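Local structure of actibind (Aspergillus niger, 3D3Z) at residues G28-T33 with F203-S208; D183-Y188 with Y214-R219. The protein cleaves RNA as a ribonuclease of the T2 family, probably without strict base specificity but with a preference for adenylic acid. All blocks are in the same frame, centred on the assembly; numbering follows the deposited sequence.

Overall arrangement
Along the chain the four segments come in the order 28-33, 183-188, 203-208, 214-219, so the loops closed by the two contacts cross rather than nest. Contact 1 joins strand 29-35, near the N terminus, to strand 195-206 and closes a loop of 169 residues that carries the helices. Contact 2 spans only 25 residues, mostly strand, and ties the loop after helix 171-179 to residues 216-219, which follow on from strand 213-216. Their centres lie about 10 Å apart. Strands 195-206 and 213-216 are antiparallel neighbours in one sheet, where Asn-204 O and Val-215 N, 2.7 Å apart, probably form a hydrogen bond that couples the two contacts directly.

Contact 1 of 2, residues G28-T33 with F203-S208; sequences GSLLQT and FNVKGS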
loop_
_atom_site.group_PDB
_atom_site.type_symbol
_atom_site.label_atom_id
_atom_site.label_comp_id
_atom_site.label_asym_id
_atom_site.label_seq_id
_atom_site.Cartn_x
_atom_site.Cartn_y
_atom_site.Cartn_z
ATOM N N GLY A 28 -3.027 12.922 -5.144
ATOM C CA GLY A 28 -1.630 13.222 -4.898
ATOM C C GLY A 28 -1.059 12.674 -3.618
ATOM O O GLY A 28 0.157 12.738 -3.408
ATOM N N SER A 29 -1.923 12.145 -2.746
ATOM C CA SER A 29 -1.489 11.451 -1.541
ATOM C C SER A 29 -1.640 9.949 -1.782
ATOM O O SER A 29 -2.758 9.441 -1.950
ATOM C CB SER A 29 -2.280 11.896 -0.282
ATOM O OG SER A 29 -1.835 11.139 0.819
ATOM N N LEU A 30 -0.511 9.260 -1.836
ATOM C CA LEU A 30 -0.486 7.836 -2.142
ATOM C C LEU A 30 -0.229 7.071 -0.854
ATOM O O LEU A 30 0.785 7.251 -0.240
ATOM C CB LEU A 30 0.614 7.493 -3.172
ATOM C CG LEU A 30 0.322 7.702 -4.658
ATOM C CD1 LEU A 30 -0.615 6.597 -5.142
ATOM C CD2 LEU A 30 -0.252 8.989 -4.960
ATOM N N LEU A 31 -1.149 6.176 -0.512
ATOM C CA LEU A 31 -1.105 5.406 0.729
ATOM C C LEU A 31 -0.716 3.978 0.448
ATOM O O LEU A 31 -1.454 3.271 -0.207
ATOM C CB LEU A 31 -2.473 5.438 1.443
ATOM C CG LEU A 31 -2.954 6.743 2.080
ATOM C CD1 LEU A 31 -3.088 7.973 1.109
ATOM C CD2 LEU A 31 -4.281 6.438 2.734
ATOM N N GLN A 32 0.435 3.572 0.961
ATOM C CA GLN A 32 0.808 2.163 0.980
ATOM C C GLN A 32 0.269 1.584 2.292
ATOM O O GLN A 32 0.709 1.923 3.380
ATOM C CB GLN A 32 2.304 1.936 0.852
ATOM C CG GLN A 32 2.695 0.531 0.310
ATOM C CD GLN A 32 2.410 -0.628 1.267
ATOM O OE1 GLN A 32 3.104 -0.820 2.280
ATOM N NE2 GLN A 32 1.460 -1.512 0.869
ATOM N N THR A 33 -0.710 0.692 2.154
ATOM C CA THR A 33 -1.454 0.186 3.328
ATOM C C THR A 33 -1.093 -1.279 3.594
ATOM O O THR A 33 -0.805 -2.042 2.662
ATOM C CB THR A 33 -2.958 0.352 3.143
ATOM O OG1 THR A 33 -3.382 -0.396 2.001
ATOM C CG2 THR A 33 -3.261 1.806 2.924
ATOM N N PHE A 203 2.479 9.151 1.269
ATOM C CA PHE A 203 3.548 9.616 0.373
ATOM C C PHE A 203 3.008 10.672 -0.571
ATOM O O PHE A 203 1.834 10.669 -0.994
ATOM C CB PHE A 203 4.055 8.476 -0.516
ATOM C CG PHE A 203 4.826 7.445 0.196
ATOM C CD1 PHE A 203 6.175 7.614 0.406
ATOM C CD2 PHE A 203 4.199 6.286 0.644
ATOM C CE1 PHE A 203 6.885 6.663 1.034
ATOM C CE2 PHE A 203 4.912 5.345 1.286
ATOM C CZ PHE A 203 6.249 5.524 1.471
ATOM N N ASN A 204 3.882 11.586 -0.938
ATOM C CA ASN A 204 3.652 12.358 -2.146
ATOM C C ASN A 204 4.685 11.868 -3.182
ATOM O O ASN A 204 5.689 11.230 -2.823
ATOM C CB ASN A 204 3.750 13.867 -1.904
ATOM C CG ASN A 204 2.715 14.406 -0.863
ATOM O OD1 ASN A 204 1.519 14.112 -0.899
ATOM N ND2 ASN A 204 3.205 15.216 0.033
ATOM N N VAL A 205 4.409 12.162 -4.447
ATOM C CA VAL A 205 5.123 11.574 -5.616
ATOM C C VAL A 205 5.646 12.662 -6.567
ATOM O O VAL A 205 4.937 13.586 -6.939
ATOM C CB VAL A 205 4.245 10.520 -6.370
ATOM C CG1 VAL A 205 5.000 9.909 -7.571
ATOM C CG2 VAL A 205 3.847 9.386 -5.387
ATOM N N LYS A 206 6.914 12.503 -6.942
ATOM C CA LYS A 206 7.548 13.268 -8.019
ATOM C C LYS A 206 7.562 12.368 -9.249
ATOM O O LYS A 206 8.174 11.312 -9.233
ATOM C CB LYS A 206 8.970 13.630 -7.623
ATOM C CG LYS A 206 9.067 14.541 -6.401
ATOM C CD LYS A 206 10.502 14.606 -5.831
ATOM C CE LYS A 206 11.362 15.639 -6.566
ATOM N NZ LYS A 206 10.896 17.071 -6.404
ATOM N N GLY A 207 6.825 12.772 -10.270
ATOM C CA GLY A 207 6.675 11.983 -11.476
ATOM C C GLY A 207 5.468 11.053 -11.488
ATOM O O GLY A 207 4.370 11.372 -11.007
ATOM N N SER A 208 5.685 9.895 -12.084
ATOM C CA SER A 208 4.619 8.920 -12.238
ATOM C C SER A 208 4.521 8.054 -10.988
ATOM O O SER A 208 5.505 7.835 -10.310
ATOM C CB SER A 208 4.908 8.003 -13.435
ATOM O OG SER A 208 3.881 7.050 -13.628
#
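Leu-30 and Phe-203 each set CG opposite their own carbonyl carbon and beside the backbone N (chi1 -82° and -70°), on the same sheet face, with CB of Leu-30 4.5 Å from CB of Phe-203. For Leu-30 this directs CG to Val-205, whose CG2 lies 4.0 Å from CG of Leu-30; the two branched chains meet obliquely, and Tyr-214 touches both. For Phe-203 it brings the ring edge to the backbone of Leu-30: Leu-30 O lies in the ring plane, 3.7 Å from CD2 of Phe-203. Farther round the ring, CE2 of Phe-203 comes within 4.3 Å of CB of Gln-32. OE1 of Gln-32 bonds to Gln-34 and NE2 to Gly-52 O; the side chain of Gln-32 is about 6 Å from that of His-51, a predicted active-site residue.

The backbone evidence is an antiparallel, hydrogen-bonded pair. Leu-30 N gives a nearly straight bond of 2.9 Å to Phe-203 O, whereas the return bond from Phe-203 N to Leu-30 O, 3.0 Å, is bent and weak. Phe-203 O also receives a CA-H contact from Ser-29, with CA 3.5 Å away. The N-to-C directions of the short segments 29-33 and 203-206 make 120°, where strict antiparallel would be 180°. Ser-12 OG bonds to both Gly-28 O and Val-205 N. On the other edge of strand 29-35, Gly-28 and Ser-29 both face Asp-56, a classic beta bulge in the antiparallel sheet of this T2 ribonuclease.

Contact 2 of 2, residues D183-Y188 with Y214-R219; sequences DGYPPY and YVASER
Ala-216 meets Tyr-185 where the chain of strand 213-216, at the margin of the antiparallel sheet of the T2 fold, continues as an extended run along the loop joining helix 171-179 to strand 188-192. The touching parts run only 29° apart, yet no direct backbone hydrogen bond links them; side chains and waters do. CB of Ala-216 lies 4.3 Å from CD2 of Tyr-185. Asp-183 also approaches, but it has two conformers, so that contact is doubtful.

At Ser-217 the side chain turns from the loop to Tyr-202 and Asn-204, and the backbone makes the contact: its O lies 3.5 Å from CB of Tyr-185. The following peptide, C of Ser-217 and N of Glu-218, lies over one face of the Tyr-185 ring, near its rim. Glu-218 continues this with CA 3.5 Å from CD1 of Tyr-185, its chain crossing the tyrosine at about a right angle. OE1 of Glu-218 sits in the ring plane at the edge, and a water joins it to Tyr-185 OH.

N of Arg-219 donates to a water that in turn donates to Pro-186 O; a second water donates to both Pro-186 O and Ser-217 O. CG of Arg-219 stands between backbone N and carbonyl carbon (chi1 70°), and the chain then extends past Pro-186 to salt bridges with Glu-175 and Asp-222. CG of Pro-186 lies over the centre of the guanidinium, while Arg-219 NH1 donates to Pro-187 O at 2.9 Å, with that oxygen only 5° from the guanidinium plane.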
loop_
_atom_site.group_PDB
_atom_site.type_symbol
_atom_site.label_atom_id
_atom_site.label_comp_id
_atom_site.label_asym_id
_atom_site.label_seq_id
_atom_site.Cartn_x
_atom_site.Cartn_y
_atom_site.Cartn_z
ATOM N N ASP A 183 10.834 8.524 7.330
ATOM C CA ASP A 183 11.354 9.889 7.371
ATOM C C ASP A 183 10.813 10.727 8.536
ATOM O O ASP A 183 10.673 11.947 8.413
ATOM C CB ASP A 183 11.042 10.597 6.045
ATOM C CG ASP A 183 12.040 11.685 5.722
ATOM O OD1 ASP A 183 13.247 11.415 5.859
ATOM O OD2 ASP A 183 11.627 12.794 5.313
ATOM N N GLY A 184 10.496 10.079 9.648
ATOM C CA GLY A 184 9.886 10.750 10.796
ATOM C C GLY A 184 8.399 11.050 10.720
ATOM O O GLY A 184 7.835 11.635 11.647
ATOM N N TYR A 185 7.749 10.649 9.628
ATOM C CA TYR A 185 6.298 10.700 9.533
ATOM C C TYR A 185 5.705 9.358 9.927
ATOM O O TYR A 185 5.984 8.336 9.291
ATOM C CB TYR A 185 5.859 11.029 8.130
ATOM C CG TYR A 185 6.190 12.419 7.718
ATOM C CD1 TYR A 185 5.410 13.488 8.135
ATOM C CD2 TYR A 185 7.284 12.682 6.903
ATOM C CE1 TYR A 185 5.694 14.813 7.728
ATOM C CE2 TYR A 185 7.593 14.002 6.510
ATOM C CZ TYR A 185 6.787 15.060 6.928
ATOM O OH TYR A 185 7.078 16.356 6.553
ATOM N N PRO A 186 4.909 9.338 11.011
ATOM C CA PRO A 186 4.239 8.104 11.385
ATOM C C PRO A 186 3.174 7.720 10.368
ATOM O O PRO A 186 2.601 8.599 9.743
ATOM C CB PRO A 186 3.572 8.436 12.738
ATOM C CG PRO A 186 3.696 9.870 12.915
ATOM C CD PRO A 186 4.632 10.447 11.945
ATOM N N PRO A 187 2.894 6.413 10.234
ATOM C CA PRO A 187 1.709 6.003 9.445
ATOM C C PRO A 187 0.424 6.302 10.239
ATOM O O PRO A 187 0.504 6.528 11.436
ATOM C CB PRO A 187 1.912 4.499 9.288
ATOM C CG PRO A 187 2.702 4.102 10.516
ATOM C CD PRO A 187 3.631 5.258 10.790
ATOM N N TYR A 188 -0.736 6.308 9.595
ATOM C CA TYR A 188 -1.951 5.903 10.290
ATOM C C TYR A 188 -1.770 4.513 10.947
ATOM O O TYR A 188 -1.329 3.556 10.312
ATOM C CB TYR A 188 -3.153 5.907 9.358
ATOM C CG TYR A 188 -4.373 5.292 9.971
ATOM C CD1 TYR A 188 -5.227 6.042 10.811
ATOM C CD2 TYR A 188 -4.689 3.951 9.739
ATOM C CE1 TYR A 188 -6.371 5.445 11.385
ATOM C CE2 TYR A 188 -5.813 3.359 10.303
ATOM C CZ TYR A 188 -6.641 4.107 11.131
ATOM O OH TYR A 188 -7.757 3.470 11.649
ATOM N N TYR A 214 8.892 8.409 -4.427
ATOM C CA TYR A 214 7.868 8.412 -3.378
ATOM C C TYR A 214 8.489 9.051 -2.141
ATOM O O TYR A 214 9.422 8.493 -1.527
ATOM C CB TYR A 214 7.358 6.985 -3.078
ATOM C CG TYR A 214 6.287 6.520 -4.022
ATOM C CD1 TYR A 214 6.586 6.171 -5.351
ATOM C CD2 TYR A 214 4.980 6.374 -3.590
ATOM C CE1 TYR A 214 5.599 5.717 -6.206
ATOM C CE2 TYR A 214 3.981 5.944 -4.455
ATOM C CZ TYR A 214 4.309 5.610 -5.754
ATOM O OH TYR A 214 3.323 5.157 -6.592
ATOM N N VAL A 215 7.966 10.210 -1.783
ATOM C CA VAL A 215 8.492 11.031 -0.679
ATOM C C VAL A 215 7.543 10.938 0.515
ATOM O O VAL A 215 6.364 11.307 0.393
ATOM C CB VAL A 215 8.640 12.501 -1.146
ATOM C CG1 VAL A 215 8.978 13.456 0.007
ATOM C CG2 VAL A 215 9.703 12.583 -2.246
ATOM N N ALA A 216 8.075 10.453 1.636
ATOM C CA ALA A 216 7.305 10.191 2.862
ATOM C C ALA A 216 6.623 11.465 3.271
ATOM O O ALA A 216 7.255 12.524 3.295
ATOM C CB ALA A 216 8.196 9.630 3.972
ATOM N N SER A 217 5.307 11.390 3.483
ATOM C CA SER A 217 4.501 12.563 3.803
ATOM C C SER A 217 3.602 12.379 5.027
ATOM O O SER A 217 3.451 11.289 5.579
ATOM C CB SER A 217 3.670 13.007 2.612
ATOM O OG SER A 217 2.679 12.076 2.257
ATOM N N GLU A 218 3.018 13.481 5.460
ATOM C CA GLU A 218 2.222 13.463 6.685
ATOM C C GLU A 218 0.883 12.720 6.535
ATOM O O GLU A 218 0.128 12.909 5.560
ATOM C CB GLU A 218 1.970 14.901 7.181
ATOM C CG GLU A 218 1.697 14.953 8.657
ATOM C CD GLU A 218 1.766 16.354 9.196
ATOM O OE1 GLU A 218 2.907 16.883 9.292
ATOM O OE2 GLU A 218 0.682 16.910 9.528
ATOM N N ARG A 219 0.584 11.888 7.534
ATOM C CA ARG A 219 -0.684 11.170 7.563
ATOM C C ARG A 219 -1.871 12.122 7.606
ATOM O O ARG A 219 -1.857 13.135 8.312
ATOM C CB ARG A 219 -0.712 10.167 8.727
ATOM C CG ARG A 219 -0.778 10.812 10.127
ATOM C CD ARG A 219 -0.447 9.811 11.168
ATOM N NE ARG A 219 -0.476 10.415 12.497
ATOM C CZ ARG A 219 -0.212 9.751 13.616
ATOM N NH1 ARG A 219 0.047 8.449 13.565
ATOM N NH2 ARG A 219 -0.243 10.386 14.793
HETATM O O HOH W 1 9.857 12.933 3.503
HETATM O O HOH W 2 5.081 18.158 8.405
HETATM O O HOH W 3 2.512 8.875 6.973
HETATM O O HOH W 4 2.646 11.391 9.689
#